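Local coordinates for 6-pyruvoyl tetrahydropterin synthase (PDB 1Y13), which belongs to the 6-pyruvoyl tetrahydropterin synthase family of zinc proteins and, as a six-chain assembly, holds biopterin in pockets built where its subunits meet, at residues 34-39 with 88-93; 141-146 with 163-168; 22-27 with 68-73. All coordinates share one frame; numbering follows the deposited sequence.

Contact 1: 34-39 with 88-93; sequences NCAHFI and HHFILP. With ZN (zinc ion), chain D; BIO (biopterin), chain E; BIO (biopterin), chain G.
Strand 21-41 supplies His37 to the zinc site at the place where it pairs with strand 90-93 through a single bridge, Ala36 to Phe90. His37 binds the zinc ion through NE2, 2.3 Å from the metal, and biopterin completes the site with O9 and O10, alongside His49 and His51. Its CG sits between the backbone N and the carbonyl carbon (chi1 88°), which carries the ring away from 88-93; ND1 is held by Ser133. Three backbone bonds join the segments. Ile91 N gives a nearly straight one to Ala36 O (2.9 Å), Ala36 N donates to His89 O, and His88 N reaches Asn34 O from above the carbonyl plane. A water takes the N-H of Phe38 and donates to Ile91 O at 2.6 Å, so a water-mediated link continues the pairing past the last direct bond. With CG opposite its backbone N (chi1 173°), Phe90 lays its ring along Ala36 and His37: CE1 lies 3.6 Å from His37 CA and CZ 3.7 Å from Phe38 CE2, the two ring planes turned by 39°. Ile91 CD1 meets Cys35 CB at 3.6 Å. Phe120 stacks on Phe90 and Tyr118 on Phe38, while strand 49-62 flanks 34-37 and strand 125-128 runs parallel to 90-93; His49 of a second subunit stacks on His88.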
loop_
_atom_site.group_PDB
_atom_site.type_symbol
_atom_site.label_atom_id
_atom_site.label_comp_id
_atom_site.label_asym_id
_atom_site.label_seq_id
_atom_site.Cartn_x
_atom_site.Cartn_y
_atom_site.Cartn_z
ATOM N N ASN A 34 3.533 -12.133 15.386
ATOM C CA ASN A 34 3.531 -10.993 16.299
ATOM C C ASN A 34 4.221 -11.390 17.590
ATOM O O ASN A 34 3.658 -12.157 18.374
ATOM C CB ASN A 34 2.094 -10.483 16.577
ATOM C CG ASN A 34 1.264 -10.327 15.295
ATOM O OD1 ASN A 34 1.785 -10.003 14.227
ATOM N ND2 ASN A 34 -0.009 -10.562 15.401
ATOM N N CYS A 35 5.429 -10.869 17.804
ATOM C CA CYS A 35 6.306 -11.323 18.897
ATOM C C CYS A 35 6.871 -10.189 19.749
ATOM O O CYS A 35 7.017 -9.058 19.269
ATOM C CB CYS A 35 7.482 -12.100 18.305
ATOM S SG CYS A 35 6.966 -13.700 17.655
ATOM N N ALA A 36 7.202 -10.509 20.995
ATOM C CA ALA A 36 7.969 -9.636 21.841
ATOM C C ALA A 36 9.454 -9.999 21.749
ATOM O O ALA A 36 9.803 -11.146 21.442
ATOM C CB ALA A 36 7.467 -9.722 23.310
ATOM N N HIS A 37 10.328 -9.032 22.016
ATOM C CA HIS A 37 11.767 -9.289 22.022
ATOM C C HIS A 37 12.498 -8.073 22.592
ATOM O O HIS A 37 11.894 -7.010 22.794
ATOM C CB HIS A 37 12.273 -9.595 20.586
ATOM C CG HIS A 37 12.662 -8.374 19.801
ATOM N ND1 HIS A 37 13.932 -8.189 19.290
ATOM C CD2 HIS A 37 11.948 -7.283 19.432
ATOM C CE1 HIS A 37 13.981 -7.042 18.633
ATOM N NE2 HIS A 37 12.790 -6.472 18.701
ATOM N N PHE A 38 13.790 -8.224 22.841
ATOM C CA PHE A 38 14.645 -7.066 22.981
ATOM C C PHE A 38 16.010 -7.442 22.465
ATOM O O PHE A 38 16.443 -8.581 22.604
ATOM C CB PHE A 38 14.669 -6.514 24.427
ATOM C CG PHE A 38 15.195 -7.485 25.457
ATOM C CD1 PHE A 38 16.546 -7.574 25.705
ATOM C CD2 PHE A 38 14.327 -8.300 26.182
ATOM C CE1 PHE A 38 17.039 -8.478 26.666
ATOM C CE2 PHE A 38 14.796 -9.183 27.135
ATOM C CZ PHE A 38 16.151 -9.290 27.369
ATOM N N ILE A 39 16.672 -6.491 21.822
ATOM C CA ILE A 39 18.052 -6.693 21.408
ATOM C C ILE A 39 19.053 -6.475 22.543
ATOM O O ILE A 39 18.923 -5.565 23.344
ATOM C CB ILE A 39 18.352 -5.887 20.139
ATOM C CG1 ILE A 39 17.876 -6.715 18.937
ATOM C CG2 ILE A 39 19.837 -5.577 20.041
ATOM C CD1 ILE A 39 17.449 -5.901 17.758
ATOM N N HIS A 88 3.078 -15.079 18.411
ATOM C CA HIS A 88 2.609 -14.941 19.806
ATOM C C HIS A 88 3.525 -15.454 20.874
ATOM O O HIS A 88 3.097 -16.138 21.776
ATOM C CB HIS A 88 1.200 -15.519 19.967
ATOM C CG HIS A 88 0.134 -14.536 19.617
ATOM N ND1 HIS A 88 -0.889 -14.202 20.483
ATOM C CD2 HIS A 88 -0.021 -13.751 18.523
ATOM C CE1 HIS A 88 -1.656 -13.292 19.909
ATOM N NE2 HIS A 88 -1.148 -12.998 18.721
ATOM N N HIS A 89 4.798 -15.103 20.776
ATOM C CA HIS A 89 5.782 -15.504 21.751
ATOM C C HIS A 89 6.732 -14.370 22.021
ATOM O O HIS A 89 6.805 -13.423 21.237
ATOM C CB HIS A 89 6.603 -16.675 21.186
ATOM C CG HIS A 89 5.822 -17.932 21.057
ATOM N ND1 HIS A 89 5.354 -18.394 19.847
ATOM C CD2 HIS A 89 5.407 -18.820 21.990
ATOM C CE1 HIS A 89 4.698 -19.526 20.037
ATOM N NE2 HIS A 89 4.714 -19.805 21.330
ATOM N N PHE A 90 7.488 -14.512 23.103
ATOM C CA PHE A 90 8.721 -13.795 23.283
ATOM C C PHE A 90 9.838 -14.599 22.614
ATOM O O PHE A 90 10.000 -15.814 22.865
ATOM C CB PHE A 90 9.015 -13.526 24.772
ATOM C CG PHE A 90 10.369 -12.935 25.019
ATOM C CD1 PHE A 90 10.577 -11.563 24.918
ATOM C CD2 PHE A 90 11.441 -13.743 25.361
ATOM C CE1 PHE A 90 11.815 -11.022 25.134
ATOM C CE2 PHE A 90 12.695 -13.200 25.585
ATOM C CZ PHE A 90 12.888 -11.832 25.463
ATOM N N ILE A 91 10.573 -13.933 21.722
ATOM C CA ILE A 91 11.698 -14.562 21.036
ATOM C C ILE A 91 12.934 -14.561 21.937
ATOM O O ILE A 91 13.461 -13.520 22.264
ATOM C CB ILE A 91 12.029 -13.855 19.691
ATOM C CG1 ILE A 91 10.840 -13.940 18.723
ATOM C CG2 ILE A 91 13.276 -14.457 19.052
ATOM C CD1 ILE A 91 10.905 -12.894 17.605
ATOM N N LEU A 92 13.377 -15.753 22.311
ATOM C CA LEU A 92 14.542 -15.982 23.169
ATOM C C LEU A 92 15.726 -16.451 22.327
ATOM O O LEU A 92 15.677 -17.537 21.756
ATOM C CB LEU A 92 14.154 -17.084 24.159
ATOM C CG LEU A 92 14.751 -17.522 25.506
ATOM C CD1 LEU A 92 16.134 -18.125 25.344
ATOM C CD2 LEU A 92 14.752 -16.399 26.529
ATOM N N PRO A 93 16.795 -15.633 22.241
ATOM C CA PRO A 93 17.964 -16.023 21.475
ATOM C C PRO A 93 18.944 -16.866 22.307
ATOM O O PRO A 93 19.823 -16.318 22.966
ATOM C CB PRO A 93 18.565 -14.676 21.057
ATOM C CG PRO A 93 18.080 -13.689 22.080
ATOM C CD PRO A 93 16.962 -14.302 22.863
HETATM ZN ZN ZN D . 12.761 -4.293 17.988
HETATM N N1 BIO E . 18.659 -2.845 13.248
HETATM N N2 BIO E . 19.595 -3.996 11.457
HETATM C C2 BIO E . 18.739 -3.973 12.517
HETATM N N3 BIO E . 17.965 -5.025 12.864
HETATM C C4A BIO E . 16.962 -3.879 14.756
HETATM C C8A BIO E . 17.830 -2.761 14.332
HETATM N N8 BIO E . 17.786 -1.616 15.065
HETATM C C7 BIO E . 16.983 -1.471 16.143
HETATM C C6 BIO E . 16.152 -2.497 16.540
HETATM N N5 BIO E . 16.177 -3.665 15.841
HETATM C C9 BIO E . 15.248 -2.345 17.747
HETATM O O9 BIO E . 14.969 -3.635 18.413
HETATM C C10 BIO E . 13.902 -1.601 17.446
HETATM O O10 BIO E . 12.850 -2.539 17.144
HETATM C C11 BIO E . 13.934 -0.538 16.333
HETATM N N1 BIO G . -9.750 -8.147 19.253
HETATM N N2 BIO G . -11.241 -6.393 19.068
HETATM C C2 BIO G . -10.011 -6.839 19.439
HETATM N N3 BIO G . -9.081 -6.006 19.973
HETATM C C4 BIO G . -7.860 -6.442 20.367
HETATM O O4 BIO G . -7.013 -5.683 20.860
HETATM C C4A BIO G . -7.495 -7.857 20.168
HETATM C C8A BIO G . -8.541 -8.678 19.580
HETATM N N8 BIO G . -8.269 -9.968 19.386
HETATM C C7 BIO G . -7.093 -10.495 19.724
HETATM C C6 BIO G . -6.078 -9.753 20.253
HETATM N N5 BIO G . -6.303 -8.417 20.493
HETATM C C9 BIO G . -4.796 -10.478 20.620
HETATM O O9 BIO G . -3.956 -9.748 21.549
HETATM C C10 BIO G . -3.797 -10.904 19.522
HETATM O O10 BIO G . -3.239 -9.775 18.785
HETATM C C11 BIO G . -4.298 -12.126 18.731
HETATM O O HOH W 1 14.627 -11.161 22.354
#

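Contact 2: 141-146 with 163-168; sequences YILNQL and IEISVS
Ile165 is the central bump of this contact, a branched side chain met by three residues of the helix, Ile142, Leu143 and Leu146. Its two arms serve different neighbours. CD1 points at Ile142, whose CG2 lies 3.8 Å away, and the two side chains cross at about a right angle. CG2 branches off in another direction and is met by both leucines: Leu146 CD1 lies 3.8 Å from it and Leu143 CD1 slightly farther. The split follows from the first torsion of Ile165, with CG1 between the backbone N and the carbonyl carbon (chi1 70°) and CG2 beside the N.

Leu143 starts off along the flank of the helix, but its CG is anti to the backbone N (chi1 177°) and the tip bends back to the strand. There CD1 fits between two residues of one strand face, 3.7 Å from Ile163 CG2 on one hand and near Ile165 CG2 on the other. Toward the C-terminal part of the strand Ile142 CD1 comes no nearer than 4.3 Å to Val167 CG2. No hydrogen bond crosses; the closest contacts are all methyl to methyl.

The axes of 141-146 and 163-168 approach to 8.8 Å, at 138° between their directions. Leu57 and Val177, on the two strands flanking 162-168, also touch Ile165, and Leu86 and Val82 of helix 72-86 meet the helix residues. This is the apolar layer between sheet and helix pair in the T-fold, with helices 135-150 and 72-86 on one face of the antiparallel sheet.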
loop_
_atom_site.group_PDB
_atom_site.type_symbol
_atom_site.label_atom_id
_atom_site.label_comp_id
_atom_site.label_asym_id
_atom_site.label_seq_id
_atom_site.Cartn_x
_atom_site.Cartn_y
_atom_site.Cartn_z
ATOM N N TYR A 141 17.299 -17.747 10.307
ATOM C CA TYR A 141 16.607 -18.907 10.865
ATOM C C TYR A 141 15.362 -19.291 10.022
ATOM O O TYR A 141 15.151 -20.463 9.717
ATOM C CB TYR A 141 16.221 -18.676 12.340
ATOM C CG TYR A 141 15.301 -19.739 12.877
ATOM C CD1 TYR A 141 15.806 -20.961 13.337
ATOM C CD2 TYR A 141 13.920 -19.539 12.907
ATOM C CE1 TYR A 141 14.956 -21.962 13.837
ATOM C CE2 TYR A 141 13.057 -20.534 13.415
ATOM C CZ TYR A 141 13.581 -21.723 13.863
ATOM O OH TYR A 141 12.719 -22.687 14.336
ATOM N N ILE A 142 14.541 -18.308 9.663
ATOM C CA ILE A 142 13.364 -18.570 8.838
ATOM C C ILE A 142 13.743 -19.201 7.469
ATOM O O ILE A 142 13.117 -20.181 7.013
ATOM C CB ILE A 142 12.518 -17.321 8.699
ATOM C CG1 ILE A 142 11.797 -17.060 10.036
ATOM C CG2 ILE A 142 11.488 -17.488 7.584
ATOM C CD1 ILE A 142 11.155 -15.749 10.093
ATOM N N LEU A 143 14.802 -18.688 6.863
ATOM C CA LEU A 143 15.265 -19.188 5.566
ATOM C C LEU A 143 15.640 -20.648 5.658
ATOM O O LEU A 143 15.208 -21.448 4.833
ATOM C CB LEU A 143 16.452 -18.366 5.049
ATOM C CG LEU A 143 17.126 -18.791 3.723
ATOM C CD1 LEU A 143 16.225 -18.572 2.544
ATOM C CD2 LEU A 143 18.375 -18.039 3.533
ATOM N N ASN A 144 16.433 -20.997 6.670
ATOM C CA ASN A 144 16.818 -22.391 6.887
ATOM C C ASN A 144 15.598 -23.289 7.106
ATOM O O ASN A 144 15.462 -24.304 6.446
ATOM C CB ASN A 144 17.814 -22.503 8.032
ATOM C CG ASN A 144 19.147 -21.800 7.734
ATOM O OD1 ASN A 144 19.544 -21.650 6.583
ATOM N ND2 ASN A 144 19.845 -21.382 8.787
ATOM N N GLN A 145 14.689 -22.884 7.985
ATOM C CA GLN A 145 13.424 -23.608 8.190
ATOM C C GLN A 145 12.627 -23.834 6.906
ATOM O O GLN A 145 12.133 -24.935 6.674
ATOM C CB GLN A 145 12.529 -22.873 9.198
ATOM C CG GLN A 145 13.069 -22.844 10.605
ATOM C CD GLN A 145 13.227 -24.234 11.188
ATOM O OE1 GLN A 145 14.349 -24.696 11.447
ATOM N NE2 GLN A 145 12.100 -24.921 11.381
ATOM N N LEU A 146 12.494 -22.794 6.085
ATOM C CA LEU A 146 11.689 -22.879 4.867
ATOM C C LEU A 146 12.349 -23.799 3.865
ATOM O O LEU A 146 11.682 -24.558 3.164
ATOM C CB LEU A 146 11.464 -21.501 4.242
ATOM C CG LEU A 146 10.344 -20.669 4.860
ATOM C CD1 LEU A 146 10.386 -19.256 4.306
ATOM C CD2 LEU A 146 8.958 -21.310 4.649
ATOM N N ILE A 163 17.007 -18.933 -3.395
ATOM C CA ILE A 163 15.887 -18.655 -2.504
ATOM C C ILE A 163 16.211 -17.404 -1.684
ATOM O O ILE A 163 17.332 -17.226 -1.194
ATOM C CB ILE A 163 15.615 -19.853 -1.585
ATOM C CG1 ILE A 163 15.190 -21.056 -2.416
ATOM C CG2 ILE A 163 14.488 -19.564 -0.605
ATOM C CD1 ILE A 163 15.247 -22.353 -1.680
ATOM N N GLU A 164 15.215 -16.549 -1.520
ATOM C CA GLU A 164 15.397 -15.290 -0.831
ATOM C C GLU A 164 14.178 -15.016 0.032
ATOM O O GLU A 164 13.039 -15.169 -0.418
ATOM C CB GLU A 164 15.563 -14.189 -1.862
ATOM C CG GLU A 164 15.949 -12.841 -1.316
ATOM C CD GLU A 164 15.860 -11.779 -2.393
ATOM O OE1 GLU A 164 16.795 -11.665 -3.228
ATOM O OE2 GLU A 164 14.842 -11.066 -2.410
ATOM N N ILE A 165 14.405 -14.633 1.284
ATOM C CA ILE A 165 13.311 -14.137 2.095
ATOM C C ILE A 165 13.580 -12.716 2.582
ATOM O O ILE A 165 14.725 -12.333 2.867
ATOM C CB ILE A 165 12.953 -15.042 3.331
ATOM C CG1 ILE A 165 14.031 -14.990 4.375
ATOM C CG2 ILE A 165 12.693 -16.499 2.979
ATOM C CD1 ILE A 165 13.448 -14.886 5.713
ATOM N N SER A 166 12.519 -11.938 2.662
ATOM C CA SER A 166 12.563 -10.649 3.286
ATOM C C SER A 166 11.790 -10.764 4.577
ATOM O O SER A 166 10.685 -11.314 4.601
ATOM C CB SER A 166 11.883 -9.618 2.400
ATOM O OG SER A 166 12.748 -9.233 1.348
ATOM N N VAL A 167 12.357 -10.242 5.651
ATOM C CA VAL A 167 11.646 -10.196 6.924
ATOM C C VAL A 167 11.578 -8.739 7.335
ATOM O O VAL A 167 12.622 -8.117 7.563
ATOM C CB VAL A 167 12.323 -11.015 8.051
ATOM C CG1 VAL A 167 11.472 -10.945 9.325
ATOM C CG2 VAL A 167 12.513 -12.461 7.661
ATOM N N SER A 168 10.365 -8.190 7.433
ATOM C CA SER A 168 10.231 -6.844 7.939
ATOM C C SER A 168 9.873 -6.847 9.422
ATOM O O SER A 168 9.019 -7.621 9.857
ATOM C CB SER A 168 9.212 -6.058 7.120
ATOM O OG SER A 168 7.930 -6.605 7.301
#

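Contact 3: 22-27 with 68-73; sequences AEVSVE and YVIDFS. With BIO (biopterin), chain B.
Ala22 opens the contact by setting its methyl against Val69, CB to CG2 at 3.8 Å, and the same CG2 also lies near the Ala22 carbonyl oxygen. Glu23 points away and is tied to Arg60 by a salt bridge. Val24 is the hub: its CG2 lies 4.0 Å from both Val69 CB and Ile70 CG2, while its CB sits 3.7 Å from Phe72 CE1. Ser25 turns away again, although its carbonyl oxygen comes within 4.0 Å of Phe72 CE1. Val26 ends the row with CG1 3.8 Å from Phe72 CD1, the two side chains sliding past each other in opposite directions.

Phe72 is thus backed by valines, and its ring presents a face to biopterin, with C2 of the ligand 3.3 Å above the ring plane. Tyr68 covers the other face, so the pterin is sandwiched between the two rings. Asp71, the N-cap of helix 72-86, accepts from Ser73 N through OD1, which also lies 2.9 Å from biopterin N8. Glu136 of a neighbouring subunit is hydrogen-bonded to both Val69 N and biopterin, and residues 22-26 pair with a strand of that subunit. At the pterin's edge Ile70 O accepts from N2 and Phe72 N gives a nearly straight bond to N1 (167°), consistent with recognition shared between main chain, ring faces and carboxylate.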
loop_
_atom_site.group_PDB
_atom_site.type_symbol
_atom_site.label_atom_id
_atom_site.label_comp_id
_atom_site.label_asym_id
_atom_site.label_seq_id
_atom_site.Cartn_x
_atom_site.Cartn_y
_atom_site.Cartn_z
ATOM N N ALA A 22 13.339 -17.607 -14.289
ATOM C CA ALA A 22 12.178 -16.832 -13.892
ATOM C C ALA A 22 12.030 -16.927 -12.372
ATOM O O ALA A 22 12.463 -17.901 -11.777
ATOM C CB ALA A 22 10.946 -17.366 -14.577
ATOM N N GLU A 23 11.427 -15.915 -11.756
ATOM C CA GLU A 23 11.167 -15.931 -10.310
ATOM C C GLU A 23 9.692 -15.900 -10.011
ATOM O O GLU A 23 8.905 -15.357 -10.791
ATOM C CB GLU A 23 11.855 -14.762 -9.616
ATOM C CG GLU A 23 13.364 -14.781 -9.782
ATOM C CD GLU A 23 14.076 -13.507 -9.332
ATOM O OE1 GLU A 23 13.471 -12.414 -9.396
ATOM O OE2 GLU A 23 15.257 -13.600 -8.928
ATOM N N VAL A 24 9.306 -16.523 -8.898
ATOM C CA VAL A 24 7.976 -16.315 -8.319
ATOM C C VAL A 24 8.151 -15.870 -6.864
ATOM O O VAL A 24 9.105 -16.278 -6.180
ATOM C CB VAL A 24 7.059 -17.568 -8.400
ATOM C CG1 VAL A 24 6.604 -17.830 -9.839
ATOM C CG2 VAL A 24 7.754 -18.821 -7.822
ATOM N N SER A 25 7.263 -14.999 -6.408
ATOM C CA SER A 25 7.272 -14.556 -5.018
ATOM C C SER A 25 5.884 -14.433 -4.492
ATOM O O SER A 25 4.939 -14.172 -5.241
ATOM C CB SER A 25 8.026 -13.231 -4.787
ATOM O OG SER A 25 7.468 -12.169 -5.503
ATOM N N VAL A 26 5.786 -14.645 -3.189
ATOM C CA VAL A 26 4.537 -14.497 -2.456
ATOM C C VAL A 26 4.783 -13.568 -1.259
ATOM O O VAL A 26 5.840 -13.601 -0.642
ATOM C CB VAL A 26 3.969 -15.873 -2.005
ATOM C CG1 VAL A 26 3.580 -16.691 -3.215
ATOM C CG2 VAL A 26 5.020 -16.643 -1.177
ATOM N N GLU A 27 3.813 -12.718 -0.976
ATOM C CA GLU A 27 3.898 -11.775 0.136
ATOM C C GLU A 27 2.492 -11.524 0.600
ATOM O O GLU A 27 1.590 -11.442 -0.224
ATOM C CB GLU A 27 4.532 -10.456 -0.328
ATOM C CG GLU A 27 3.582 -9.530 -1.103
ATOM C CD GLU A 27 4.309 -8.367 -1.799
ATOM N N TYR A 68 4.784 -23.691 -14.318
ATOM C CA TYR A 68 5.200 -22.979 -13.118
ATOM C C TYR A 68 6.707 -23.014 -12.881
ATOM O O TYR A 68 7.373 -23.977 -13.263
ATOM C CB TYR A 68 4.588 -23.635 -11.879
ATOM C CG TYR A 68 3.090 -23.736 -11.812
ATOM C CD1 TYR A 68 2.260 -22.822 -12.471
ATOM C CD2 TYR A 68 2.494 -24.742 -11.057
ATOM C CE1 TYR A 68 0.874 -22.924 -12.371
ATOM C CE2 TYR A 68 1.109 -24.843 -10.947
ATOM C CZ TYR A 68 0.303 -23.940 -11.609
ATOM O OH TYR A 68 -1.071 -24.047 -11.499
ATOM N N VAL A 69 7.232 -21.993 -12.199
ATOM C CA VAL A 69 8.528 -22.137 -11.552
ATOM C C VAL A 69 8.334 -23.169 -10.436
ATOM O O VAL A 69 9.047 -24.170 -10.371
ATOM C CB VAL A 69 9.067 -20.808 -10.981
ATOM C CG1 VAL A 69 10.274 -21.056 -10.070
ATOM C CG2 VAL A 69 9.441 -19.856 -12.101
ATOM N N ILE A 70 7.346 -22.890 -9.584
ATOM C CA ILE A 70 6.795 -23.775 -8.553
ATOM C C ILE A 70 5.388 -23.221 -8.221
ATOM O O ILE A 70 5.153 -22.024 -8.366
ATOM C CB ILE A 70 7.719 -23.887 -7.271
ATOM C CG1 ILE A 70 7.234 -24.980 -6.312
ATOM C CG2 ILE A 70 7.870 -22.551 -6.519
ATOM C CD1 ILE A 70 8.308 -25.507 -5.372
ATOM N N ASP A 71 4.461 -24.092 -7.823
ATOM C CA ASP A 71 3.095 -23.688 -7.456
ATOM C C ASP A 71 3.097 -22.633 -6.340
ATOM O O ASP A 71 3.746 -22.817 -5.324
ATOM C CB ASP A 71 2.287 -24.912 -7.016
ATOM C CG ASP A 71 0.771 -24.714 -7.158
ATOM O OD1 ASP A 71 0.263 -23.620 -6.854
ATOM O OD2 ASP A 71 0.075 -25.661 -7.575
ATOM N N PHE A 72 2.396 -21.521 -6.549
ATOM C CA PHE A 72 2.295 -20.480 -5.525
ATOM C C PHE A 72 1.782 -21.090 -4.208
ATOM O O PHE A 72 2.264 -20.736 -3.143
ATOM C CB PHE A 72 1.330 -19.364 -5.931
ATOM C CG PHE A 72 1.851 -18.419 -6.997
ATOM C CD1 PHE A 72 3.063 -17.762 -6.847
ATOM C CD2 PHE A 72 1.046 -18.090 -8.086
ATOM C CE1 PHE A 72 3.497 -16.864 -7.811
ATOM C CE2 PHE A 72 1.469 -17.186 -9.053
ATOM C CZ PHE A 72 2.700 -16.584 -8.931
ATOM N N SER A 73 0.823 -22.017 -4.294
ATOM C CA SER A 73 0.221 -22.630 -3.097
ATOM C C SER A 73 1.214 -23.379 -2.201
ATOM O O SER A 73 1.060 -23.393 -0.990
ATOM C CB SER A 73 -0.943 -23.545 -3.469
ATOM O OG SER A 73 -0.448 -24.714 -4.082
HETATM N N1 BIO B . 1.385 -21.045 -9.344
HETATM N N2 BIO B . 3.541 -20.478 -9.947
HETATM C C2 BIO B . 2.206 -20.399 -10.193
HETATM N N3 BIO B . 1.715 -19.698 -11.248
HETATM C C4 BIO B . 0.389 -19.629 -11.517
HETATM O O4 BIO B . -0.059 -18.994 -12.483
HETATM C C4A BIO B . -0.571 -20.290 -10.614
HETATM C C8A BIO B . 0.034 -21.008 -9.503
HETATM N N8 BIO B . -0.786 -21.632 -8.659
HETATM C C7 BIO B . -2.109 -21.615 -8.824
HETATM C C6 BIO B . -2.715 -20.931 -9.837
HETATM N N5 BIO B . -1.920 -20.279 -10.752
HETATM C C9 BIO B . -4.228 -21.012 -9.931
HETATM O O9 BIO B . -4.754 -20.646 -11.231
HETATM C C10 BIO B . -5.115 -20.196 -8.965
HETATM O O10 BIO B . -4.937 -18.754 -9.101
HETATM C C11 BIO B . -5.139 -20.806 -7.552
#

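In the fold
Strand 21-41 ties contacts 1 and 3 together: its valines at 22-27 support Phe72 of the pterin pocket, and 34-39 gives His37 to the zinc. Their centres lie about 30 Å apart, on opposite sides of the chain's centre, so a complete site needs the metal end of one subunit and the 68-73 segment of another. His88 also reaches the biopterin of a neighbouring site, so contact 1 borders two sites. Contact 2 sits between, its centre about 17 Å from that of contact 1 and about 15 Å from that of contact 3, packing a helix on the same sheet. Its Val167 side chain is still about 9 Å from a biopterin, near the pocket without lining it.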